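Local coordinates for protein coronin (Toxoplasma gondii, PDB 4OZU) that is the WD40 beta-propeller domain of a coronin, an actin-binding protein that contributes to host-cell invasion and egress and probably attaches to actin filaments, at residues Leu27-Lys32 / Leu336-Gly341; Cys285-Ser290 / Ile314-Phe319. All coordinates share one frame; numbering follows the deposited sequence.

Both partly buried contacts touch the propeller's closing blade, which combines C-terminal strands with the N-terminal strand 16-25, and each holds one of two neighbouring strands of its sheet, 331-339 in contact 1 and 317-319 in contact 2; their centres are about 10 Å apart. Contact 2, centred about 13 Å from the chain's centre, lies deeper than contact 1 at about 18 Å. Contact 1 ties the loop after strand 16-25 to this blade, mostly through one buried amide and a backbone bond. Contact 2 joins the blade to the preceding one, with backbone bonds at an exposed turn and a cysteine against phenylalanines in the buried part. They meet where Q338 N probably bonds to N316 O.

Contact 1 of 2, residues Leu27-Lys32 / Leu336-Gly341; sequences LRLSTK and LKQENG
Q338 reaches out of its strand to L29 and S30. CG stands anti to the backbone N (chi1 177°) and the chain runs on extended, which carries the amide across to the 27-32 loop. CG lies 3.7 Å from CD1 of L29, the two side chains sliding past each other in opposite directions. CD comes next, 3.7 Å from L29 CB. At the tip the amide divides its work. OE1 accepts from the side-chain N of N316, while NE2, packed 3.4 Å from L29 CB, gives both of its hydrogens to backbone carbonyls: S30 O at 2.8 Å and N340 O at 2.9 Å. Both acceptors sit close to the amide plane, so the rotation of the amide is fixed, with OE1 and NE2 told apart by their partners; seen from S30, though, NE2 stands above the carbonyl plane. The methyl CG2 of T31 crosses nearby, 3.6 Å from N340 O. Earlier in the loop, L29 N bonds almost straight to G341 O at 2.7 Å. L29 itself is buried, packing also on L344, A48 and W50, and L27 adds a backbone hydrogen bond with N342. Loop 27-32 leaves strand 16-25, which sits beside 343-350 in the sheet formed with 331-339 and 317-319. This is the ring closure of a WD40 propeller, in which the N-terminal strand completes the final blade built by C-terminal strands.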
ATOM      1  N   LEU A  27       3.543   3.970  22.614  1.00 37.63           N
ATOM      2  CA  LEU A  27       2.703   2.933  22.044  1.00 35.36           C
ATOM      3  C   LEU A  27       3.248   1.562  22.428  1.00 35.56           C
ATOM      4  O   LEU A  27       4.364   1.453  22.920  1.00 36.47           O
ATOM      5  CB  LEU A  27       2.639   3.074  20.525  1.00 32.28           C
ATOM      6  CG  LEU A  27       2.221   4.447  19.988  1.00 31.39           C
ATOM      7  CD1 LEU A  27       2.278   4.441  18.461  1.00 29.31           C
ATOM      8  CD2 LEU A  27       0.834   4.829  20.479  1.00 39.75           C
ATOM      9  N   ARG A  28       2.444   0.527  22.200  1.00 38.93           N
ATOM     10  CA  ARG A  28       2.852  -0.862  22.396  1.00 41.73           C
ATOM     11  C   ARG A  28       2.632  -1.624  21.095  1.00 39.80           C
ATOM     12  O   ARG A  28       1.606  -2.281  20.917  1.00 38.25           O
ATOM     13  CB  ARG A  28       2.060  -1.507  23.533  1.00 56.57           C
ATOM     14  CG  ARG A  28       2.511  -1.100  24.931  1.00 68.28           C
ATOM     15  CD  ARG A  28       3.702  -1.925  25.404  1.00 78.87           C
ATOM     16  NE  ARG A  28       3.432  -3.363  25.353  1.00 59.19           N
ATOM     17  CZ  ARG A  28       2.858  -4.066  26.329  1.00 74.03           C
ATOM     18  NH1 ARG A  28       2.477  -3.480  27.458  1.00 65.69           N
ATOM     19  NH2 ARG A  28       2.662  -5.368  26.171  1.00 90.56           N
ATOM     20  N   LEU A  29       3.597  -1.528  20.188  1.00 36.13           N
ATOM     21  CA  LEU A  29       3.421  -2.022  18.825  1.00 36.28           C
ATOM     22  C   LEU A  29       4.057  -3.386  18.596  1.00 38.10           C
ATOM     23  O   LEU A  29       5.071  -3.728  19.203  1.00 44.06           O
ATOM     24  CB  LEU A  29       4.006  -1.022  17.834  1.00 35.36           C
ATOM     25  CG  LEU A  29       3.388   0.375  17.905  1.00 39.68           C
ATOM     26  CD1 LEU A  29       4.162   1.341  17.030  1.00 40.98           C
ATOM     27  CD2 LEU A  29       1.925   0.321  17.493  1.00 37.04           C
ATOM     28  N   SER A  30       3.447  -4.155  17.701  1.00 36.93           N
ATOM     29  CA  SER A  30       3.991  -5.440  17.295  1.00 37.52           C
ATOM     30  C   SER A  30       5.253  -5.257  16.465  1.00 45.47           C
ATOM     31  O   SER A  30       5.381  -4.286  15.715  1.00 38.32           O
ATOM     32  CB  SER A  30       2.954  -6.226  16.496  1.00 38.08           C
ATOM     33  OG  SER A  30       3.545  -7.335  15.846  1.00 40.55           O
ATOM     34  N   THR A  31       6.178  -6.202  16.606  1.00 43.36           N
ATOM     35  CA  THR A  31       7.381  -6.243  15.786  1.00 48.74           C
ATOM     36  C   THR A  31       7.507  -7.607  15.104  1.00 56.52           C
ATOM     37  O   THR A  31       8.591  -7.998  14.666  1.00 73.42           O
ATOM     38  CB  THR A  31       8.640  -5.957  16.622  1.00 47.48           C
ATOM     39  OG1 THR A  31       8.707  -6.878  17.718  1.00 43.18           O
ATOM     40  CG2 THR A  31       8.605  -4.536  17.164  1.00 51.34           C
ATOM     41  N   LYS A  32       6.389  -8.321  15.015  1.00 43.84           N
ATOM     42  CA  LYS A  32       6.347  -9.617  14.342  1.00 42.74           C
ATOM     43  C   LYS A  32       6.600  -9.471  12.846  1.00 47.67           C
ATOM     44  O   LYS A  32       6.265  -8.448  12.248  1.00 46.98           O
ATOM     45  CB  LYS A  32       4.996 -10.296  14.574  1.00 45.93           C
ATOM     46  CG  LYS A  32       4.774 -10.760  16.001  1.00 44.15           C
ATOM     47  CD  LYS A  32       3.404 -11.400  16.171  1.00 64.67           C
ATOM     48  CE  LYS A  32       3.294 -12.139  17.496  1.00 71.42           C
ATOM     49  NZ  LYS A  32       2.048 -12.953  17.585  1.00 92.21           N
ATOM     50  N   LEU A 336       4.752   6.983   7.697  1.00 21.72           N
ATOM     51  CA  LEU A 336       4.698   6.729   9.128  1.00 24.73           C
ATOM     52  C   LEU A 336       5.607   5.542   9.370  1.00 24.97           C
ATOM     53  O   LEU A 336       5.344   4.444   8.886  1.00 23.56           O
ATOM     54  CB  LEU A 336       3.271   6.452   9.596  1.00 25.85           C
ATOM     55  CG  LEU A 336       2.290   7.589   9.302  1.00 24.06           C
ATOM     56  CD1 LEU A 336       0.853   7.182   9.603  1.00 24.46           C
ATOM     57  CD2 LEU A 336       2.677   8.822  10.109  1.00 28.58           C
ATOM     58  N   LYS A 337       6.690   5.793  10.089  1.00 25.15           N
ATOM     59  CA  LYS A 337       7.748   4.815  10.311  1.00 27.09           C
ATOM     60  C   LYS A 337       7.714   4.290  11.744  1.00 30.76           C
ATOM     61  O   LYS A 337       7.935   5.054  12.663  1.00 26.75           O
ATOM     62  CB  LYS A 337       9.107   5.468  10.023  1.00 24.34           C
ATOM     63  CG  LYS A 337      10.319   4.595  10.296  1.00 31.00           C
ATOM     64  CD  LYS A 337      11.581   5.443  10.364  1.00 31.96           C
ATOM     65  CE  LYS A 337      12.773   4.636  10.852  1.00 27.56           C
ATOM     66  NZ  LYS A 337      13.804   5.517  11.464  1.00 35.47           N
ATOM     67  N   GLN A 338       7.446   3.002  11.947  1.00 27.63           N
ATOM     68  CA  GLN A 338       7.549   2.435  13.295  1.00 26.82           C
ATOM     69  C   GLN A 338       9.010   2.272  13.677  1.00 29.73           C
ATOM     70  O   GLN A 338       9.790   1.649  12.947  1.00 31.06           O
ATOM     71  CB  GLN A 338       6.839   1.083  13.401  1.00 28.41           C
ATOM     72  CG  GLN A 338       6.967   0.413  14.769  1.00 30.66           C
ATOM     73  CD  GLN A 338       6.144  -0.863  14.863  1.00 30.01           C
ATOM     74  OE1 GLN A 338       5.154  -1.031  14.142  1.00 33.30           O
ATOM     75  NE2 GLN A 338       6.555  -1.774  15.743  1.00 34.92           N
ATOM     76  N   GLU A 339       9.369   2.844  14.820  1.00 32.82           N
ATOM     77  CA  GLU A 339      10.692   2.682  15.397  1.00 39.28           C
ATOM     78  C   GLU A 339      10.564   1.857  16.668  1.00 35.86           C
ATOM     79  O   GLU A 339       9.809   2.212  17.570  1.00 39.67           O
ATOM     80  CB  GLU A 339      11.327   4.044  15.677  1.00 40.02           C
ATOM     81  CG  GLU A 339      11.541   4.861  14.417  1.00 41.22           C
ATOM     82  CD  GLU A 339      12.285   6.156  14.667  1.00 37.23           C
ATOM     83  OE1 GLU A 339      12.192   6.690  15.792  1.00 33.87           O
ATOM     84  OE2 GLU A 339      12.962   6.640  13.735  1.00 51.28           O
ATOM     85  N   ASN A 340      11.298   0.747  16.717  1.00 33.70           N
ATOM     86  CA  ASN A 340      11.194  -0.227  17.797  1.00 34.84           C
ATOM     87  C   ASN A 340       9.743  -0.663  17.993  1.00 48.20           C
ATOM     88  O   ASN A 340       9.061  -0.962  17.015  1.00 40.39           O
ATOM     89  CB  ASN A 340      11.793   0.352  19.073  1.00 41.47           C
ATOM     90  CG  ASN A 340      13.211   0.830  18.866  1.00 53.82           C
ATOM     91  OD1 ASN A 340      14.100   0.035  18.554  1.00 41.70           O
ATOM     92  ND2 ASN A 340      13.431   2.131  19.013  1.00 71.10           N
ATOM     93  N   GLY A 341       9.270  -0.695  19.236  1.00 39.86           N
ATOM     94  CA  GLY A 341       7.909  -1.123  19.515  1.00 35.13           C
ATOM     95  C   GLY A 341       7.050  -0.061  20.182  1.00 36.43           C
ATOM     96  O   GLY A 341       5.960  -0.374  20.666  1.00 45.52           O
TER

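Contact 2 of 2, residues Cys285-Ser290 / Ile314-Phe319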
ATOM      1  N   CYS A 285      11.105   0.801   0.163  0.51 25.16           N
ATOM      2  CA  CYS A 285      11.338   0.724   1.596  0.51 33.55           C
ATOM      3  C   CYS A 285      11.547  -0.716   2.038  0.51 27.53           C
ATOM      4  O   CYS A 285      10.725  -1.584   1.744  0.51 33.63           O
ATOM      5  CB  CYS A 285      10.150   1.328   2.346  0.51 45.00           C
ATOM      6  SG  CYS A 285       9.591   2.910   1.668  0.51 30.45           S
ATOM      7  N   GLY A 286      12.646  -0.965   2.741  1.00 25.02           N
ATOM      8  CA  GLY A 286      12.908  -2.276   3.306  1.00 28.57           C
ATOM      9  C   GLY A 286      12.746  -2.292   4.812  1.00 31.00           C
ATOM     10  O   GLY A 286      13.354  -1.487   5.515  1.00 29.99           O
ATOM     11  N   LYS A 287      11.928  -3.208   5.319  1.00 32.46           N
ATOM     12  CA  LYS A 287      11.825  -3.395   6.763  1.00 36.30           C
ATOM     13  C   LYS A 287      13.179  -3.822   7.308  1.00 33.25           C
ATOM     14  O   LYS A 287      13.821  -4.726   6.766  1.00 34.16           O
ATOM     15  CB  LYS A 287      10.765  -4.438   7.110  1.00 35.98           C
ATOM     16  CG  LYS A 287       9.361  -4.061   6.683  1.00 42.50           C
ATOM     17  CD  LYS A 287       8.416  -5.237   6.846  1.00 63.82           C
ATOM     18  CE  LYS A 287       7.178  -4.841   7.620  1.00 55.08           C
ATOM     19  NZ  LYS A 287       6.313  -6.010   7.920  1.00 45.77           N
ATOM     20  N   GLY A 288      13.615  -3.168   8.379  1.00 34.10           N
ATOM     21  CA  GLY A 288      14.915  -3.435   8.960  1.00 37.66           C
ATOM     22  C   GLY A 288      15.987  -2.477   8.471  1.00 36.52           C
ATOM     23  O   GLY A 288      17.029  -2.334   9.118  1.00 38.78           O
ATOM     24  N   ASP A 289      15.740  -1.830   7.334  1.00 34.34           N
ATOM     25  CA  ASP A 289      16.644  -0.808   6.811  1.00 62.24           C
ATOM     26  C   ASP A 289      16.450   0.485   7.587  1.00 36.35           C
ATOM     27  O   ASP A 289      15.344   0.776   8.042  1.00 36.10           O
ATOM     28  CB  ASP A 289      16.402  -0.545   5.317  1.00 50.13           C
ATOM     29  CG  ASP A 289      16.799  -1.717   4.432  1.00 31.47           C
ATOM     30  OD1 ASP A 289      17.483  -2.641   4.926  1.00 35.56           O
ATOM     31  OD2 ASP A 289      16.452  -1.698   3.233  1.00 33.33           O
ATOM     32  N   SER A 290      17.518   1.262   7.731  1.00 36.93           N
ATOM     33  CA  SER A 290      17.423   2.561   8.387  1.00 37.97           C
ATOM     34  C   SER A 290      17.229   3.696   7.375  1.00 36.38           C
ATOM     35  O   SER A 290      17.121   4.864   7.763  1.00 39.56           O
ATOM     36  CB  SER A 290      18.668   2.826   9.241  1.00 41.07           C
ATOM     37  OG  SER A 290      19.843   2.819   8.453  1.00 77.80           O
ATOM     38  N   ILE A 314      13.596   0.796  10.130  1.00 34.37           N
ATOM     39  CA  ILE A 314      12.157   0.776   9.908  1.00 34.57           C
ATOM     40  C   ILE A 314      11.628  -0.594  10.318  1.00 37.00           C
ATOM     41  O   ILE A 314      12.025  -1.606   9.739  1.00 35.80           O
ATOM     42  CB  ILE A 314      11.806   1.049   8.432  1.00 30.73           C
ATOM     43  CG1 ILE A 314      12.464   2.343   7.946  1.00 36.51           C
ATOM     44  CG2 ILE A 314      10.296   1.130   8.247  1.00 28.76           C
ATOM     45  CD1 ILE A 314      12.509   2.462   6.437  1.00 44.40           C
ATOM     46  N   LYS A 315      10.754  -0.643  11.320  1.00 30.70           N
ATOM     47  CA  LYS A 315      10.193  -1.923  11.767  1.00 36.40           C
ATOM     48  C   LYS A 315       8.953  -2.273  10.947  1.00 37.76           C
ATOM     49  O   LYS A 315       8.792  -3.403  10.486  1.00 34.02           O
ATOM     50  CB  LYS A 315       9.841  -1.876  13.253  1.00 41.74           C
ATOM     51  CG  LYS A 315      11.048  -1.796  14.177  1.00 41.04           C
ATOM     52  CD  LYS A 315      11.905  -3.049  14.100  1.00 47.44           C
ATOM     53  CE  LYS A 315      13.080  -2.972  15.059  1.00 39.82           C
ATOM     54  NZ  LYS A 315      13.979  -4.142  14.932  1.00 42.85           N
ATOM     55  N   ASN A 316       8.084  -1.282  10.797  1.00 35.59           N
ATOM     56  CA  ASN A 316       6.912  -1.348   9.937  1.00 25.96           C
ATOM     57  C   ASN A 316       6.677   0.050   9.392  1.00 28.34           C
ATOM     58  O   ASN A 316       7.232   1.022   9.904  1.00 29.10           O
ATOM     59  CB  ASN A 316       5.662  -1.818  10.690  1.00 30.36           C
ATOM     60  CG  ASN A 316       5.753  -3.255  11.162  1.00 30.80           C
ATOM     61  OD1 ASN A 316       5.715  -4.192  10.360  1.00 30.69           O
ATOM     62  ND2 ASN A 316       5.833  -3.439  12.473  1.00 37.04           N
ATOM     63  N   PHE A 317       5.846   0.169   8.369  1.00 25.70           N
ATOM     64  CA  PHE A 317       5.555   1.488   7.836  1.00 25.69           C
ATOM     65  C   PHE A 317       4.292   1.505   6.992  1.00 24.34           C
ATOM     66  O   PHE A 317       3.710   0.466   6.678  1.00 22.54           O
ATOM     67  CB  PHE A 317       6.730   1.983   6.996  1.00 21.37           C
ATOM     68  CG  PHE A 317       6.788   1.361   5.640  1.00 27.78           C
ATOM     69  CD1 PHE A 317       7.389   0.128   5.449  1.00 24.85           C
ATOM     70  CD2 PHE A 317       6.222   2.006   4.555  1.00 25.99           C
ATOM     71  CE1 PHE A 317       7.426  -0.443   4.198  1.00 25.46           C
ATOM     72  CE2 PHE A 317       6.253   1.431   3.305  1.00 25.45           C
ATOM     73  CZ  PHE A 317       6.856   0.214   3.126  1.00 25.90           C
ATOM     74  N   CYS A 318       3.873   2.713   6.644  1.00 20.58           N
ATOM     75  CA  CYS A 318       2.880   2.924   5.606  1.00 21.98           C
ATOM     76  C   CYS A 318       3.024   4.363   5.160  1.00 19.32           C
ATOM     77  O   CYS A 318       3.758   5.137   5.777  1.00 19.73           O
ATOM     78  CB  CYS A 318       1.458   2.648   6.099  1.00 26.00           C
ATOM     79  SG  CYS A 318       0.818   3.891   7.264  1.00 26.99           S
ATOM     80  N   PHE A 319       2.340   4.705   4.081  1.00 19.84           N
ATOM     81  CA  PHE A 319       2.258   6.083   3.622  1.00 20.27           C
ATOM     82  C   PHE A 319       0.815   6.539   3.750  1.00 26.60           C
ATOM     83  O   PHE A 319      -0.099   5.718   3.682  1.00 26.28           O
ATOM     84  CB  PHE A 319       2.732   6.208   2.172  1.00 19.67           C
ATOM     85  CG  PHE A 319       4.225   6.207   2.018  1.00 20.64           C
ATOM     86  CD1 PHE A 319       4.961   5.064   2.269  1.00 23.11           C
ATOM     87  CD2 PHE A 319       4.889   7.348   1.605  1.00 22.44           C
ATOM     88  CE1 PHE A 319       6.331   5.062   2.119  1.00 22.29           C
ATOM     89  CE2 PHE A 319       6.256   7.351   1.453  1.00 23.09           C
ATOM     90  CZ  PHE A 319       6.977   6.206   1.711  1.00 19.26           C
TER
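Two short backbone bonds pin the turn to the strand lead-in: G288 N gives to I314 O at 2.6 Å, and I314 N gives to D289 O at 2.7 Å. The turn is a type II beta turn, G286 to D289, joining strands 281-286 and 291-298 of one blade of the WD40 propeller; residues 314-319 lead into the next. I314 flanks this pair, its CG1 3.3 Å from D289 O. D289 turns its carboxylate elsewhere, to a salt bridge with R245. The aliphatic chain of K287 passes alongside the carbonyl O of K315, bending at chi3 (129°) so that CE lies 3.6 Å from that oxygen. Its NZ makes a weak bond to OD1 of N316, but also bonds to the backbone O of S36; ND2 of N316 is the donor to Q338. Deeper in, C285 faces two rings. It forms a disulfide with C292 and has two conformers; in the one described here SG lies at the edge of F319, and sulfur contacts are to that extent doubtful. Its CB makes a CH-pi contact over one face of F317, offset toward the rim, with CZ 3.6 Å away from CB.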